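Side-chain contact in EchA1_1 (Mycobacterium avium subsp. paratuberculosis, PDB 3R9T), which probably hydrates the double bond of enoyl-CoA thioesters to give 3-hydroxyacyl-CoA, a step of fatty acid oxidation: residues A56-G61 / D194-L199. Sequence-based numbering, arbitrary orientation.
Sequences AVVLTG and DAALAL
Val-58, in the middle of strand 56-61, sets its two methyl groups against Ala-196 and Leu-197 of helix 192-204, and the two meetings differ in closeness. The tighter one is with Ala-196: Val-58 CG1 stands 4.0 Å from Ala-196 CB, methyl against methyl, with both CB atoms directed toward the opposing segment. Alanine suits this buried spot because its single methyl lets the helix backbone come near the sheet, the CA atoms of Val-58 and Ala-196 being 7.0 Å apart. The Ala-196 methyl also rests on Ile-105 and Ala-107 of the neighbouring strand 104-108.

With CG1 anti to the backbone N (chi1 173°), the valine turns CG2 to a different part of the helix, the end of Leu-197. Here the fit is looser: Val-58 CG2 lies 4.4 Å from Leu-197 CD2. Leucine is long enough to reach inward from the partly exposed flank of the helix, and it also touches Val-19 of strand 19-24. Beta-branched valine, for its part, suits an extended strand whose backbone is already hydrogen-bonded to Met-20 and Ile-22.

Helix 192-204 packs on one face of the central sheet of the crotonase fold, across strands 19-24, 56-61 and 104-108. Between the two segments everything that touches is hydrocarbon, which implies adhesion by dispersion and exclusion of water, the fit being set by shape rather than by bond direction.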
loop_
_atom_site.group_PDB
_atom_site.type_symbol
_atom_site.label_atom_id
_atom_site.label_comp_id
_atom_site.label_asym_id
_atom_site.label_seq_id
_atom_site.Cartn_x
_atom_site.Cartn_y
_atom_site.Cartn_z
ATOM N N ALA B 56 -6.275 -25.642 4.792
ATOM C CA ALA B 56 -6.636 -24.488 3.966
ATOM C C ALA B 56 -8.134 -24.513 3.682
ATOM O O ALA B 56 -8.780 -25.560 3.745
ATOM C CB ALA B 56 -5.861 -24.499 2.648
ATOM N N VAL B 57 -8.672 -23.343 3.364
ATOM C CA VAL B 57 -10.065 -23.187 3.039
ATOM C C VAL B 57 -10.203 -22.486 1.712
ATOM O O VAL B 57 -9.540 -21.470 1.479
ATOM C CB VAL B 57 -10.744 -22.336 4.104
ATOM C CG1 VAL B 57 -12.188 -21.993 3.717
ATOM C CG2 VAL B 57 -10.681 -23.058 5.443
ATOM N N VAL B 58 -11.066 -23.033 0.855
ATOM C CA VAL B 58 -11.492 -22.385 -0.388
ATOM C C VAL B 58 -12.975 -22.037 -0.318
ATOM O O VAL B 58 -13.800 -22.883 0.072
ATOM C CB VAL B 58 -11.250 -23.291 -1.615
ATOM C CG1 VAL B 58 -11.848 -22.693 -2.887
ATOM C CG2 VAL B 58 -9.762 -23.523 -1.812
ATOM N N LEU B 59 -13.290 -20.794 -0.691
ATOM C CA LEU B 59 -14.656 -20.271 -0.737
ATOM C C LEU B 59 -15.019 -20.048 -2.200
ATOM O O LEU B 59 -14.292 -19.372 -2.905
ATOM C CB LEU B 59 -14.769 -18.939 0.027
ATOM C CG LEU B 59 -16.161 -18.287 -0.028
ATOM C CD1 LEU B 59 -17.176 -19.155 0.728
ATOM C CD2 LEU B 59 -16.124 -16.839 0.501
ATOM N N THR B 60 -16.142 -20.611 -2.654
ATOM C CA THR B 60 -16.592 -20.442 -4.041
ATOM C C THR B 60 -18.131 -20.368 -4.073
ATOM O O THR B 60 -18.797 -20.469 -3.027
ATOM C CB THR B 60 -16.036 -21.604 -4.911
ATOM O OG1 THR B 60 -16.084 -21.280 -6.315
ATOM C CG2 THR B 60 -16.787 -22.921 -4.610
ATOM N N GLY B 61 -18.683 -20.163 -5.264
ATOM C CA GLY B 61 -20.118 -20.047 -5.448
ATOM C C GLY B 61 -20.603 -21.198 -6.301
ATOM O O GLY B 61 -19.900 -21.644 -7.208
ATOM N N ASP B 194 -10.446 -26.025 -9.466
ATOM C CA ASP B 194 -9.201 -26.776 -9.622
ATOM C C ASP B 194 -7.964 -25.901 -9.426
ATOM O O ASP B 194 -7.012 -26.314 -8.761
ATOM C CB ASP B 194 -9.131 -27.468 -10.984
ATOM C CG ASP B 194 -9.980 -28.720 -11.055
ATOM O OD1 ASP B 194 -10.371 -29.278 -10.002
ATOM O OD2 ASP B 194 -10.244 -29.158 -12.194
ATOM N N ALA B 195 -7.995 -24.694 -9.991
ATOM C CA ALA B 195 -6.887 -23.755 -9.858
ATOM C C ALA B 195 -6.697 -23.351 -8.402
ATOM O O ALA B 195 -5.563 -23.254 -7.909
ATOM C CB ALA B 195 -7.134 -22.533 -10.719
ATOM N N ALA B 196 -7.801 -23.125 -7.697
ATOM C CA ALA B 196 -7.715 -22.750 -6.283
ATOM C C ALA B 196 -7.181 -23.894 -5.415
ATOM O O ALA B 196 -6.433 -23.665 -4.479
ATOM C CB ALA B 196 -9.069 -22.277 -5.765
ATOM N N LEU B 197 -7.595 -25.121 -5.695
ATOM C CA LEU B 197 -7.061 -26.278 -4.974
ATOM C C LEU B 197 -5.559 -26.448 -5.227
ATOM O O LEU B 197 -4.814 -26.864 -4.330
ATOM C CB LEU B 197 -7.818 -27.547 -5.368
ATOM C CG LEU B 197 -9.256 -27.612 -4.838
ATOM C CD1 LEU B 197 -9.961 -28.842 -5.443
ATOM C CD2 LEU B 197 -9.332 -27.633 -3.311
ATOM N N ALA B 198 -5.107 -26.129 -6.441
ATOM C CA ALA B 198 -3.680 -26.203 -6.747
ATOM C C ALA B 198 -2.895 -25.147 -5.945
ATOM O O ALA B 198 -1.809 -25.426 -5.421
ATOM C CB ALA B 198 -3.441 -26.025 -8.239
ATOM N N LEU B 199 -3.443 -23.935 -5.863
ATOM C CA LEU B 199 -2.834 -22.889 -5.040
ATOM C C LEU B 199 -2.843 -23.308 -3.559
ATOM O O LEU B 199 -1.846 -23.139 -2.848
ATOM C CB LEU B 199 -3.562 -21.555 -5.224
ATOM C CG LEU B 199 -3.022 -20.353 -4.437
ATOM C CD1 LEU B 199 -1.520 -20.137 -4.755
ATOM C CD2 LEU B 199 -3.826 -19.104 -4.766
#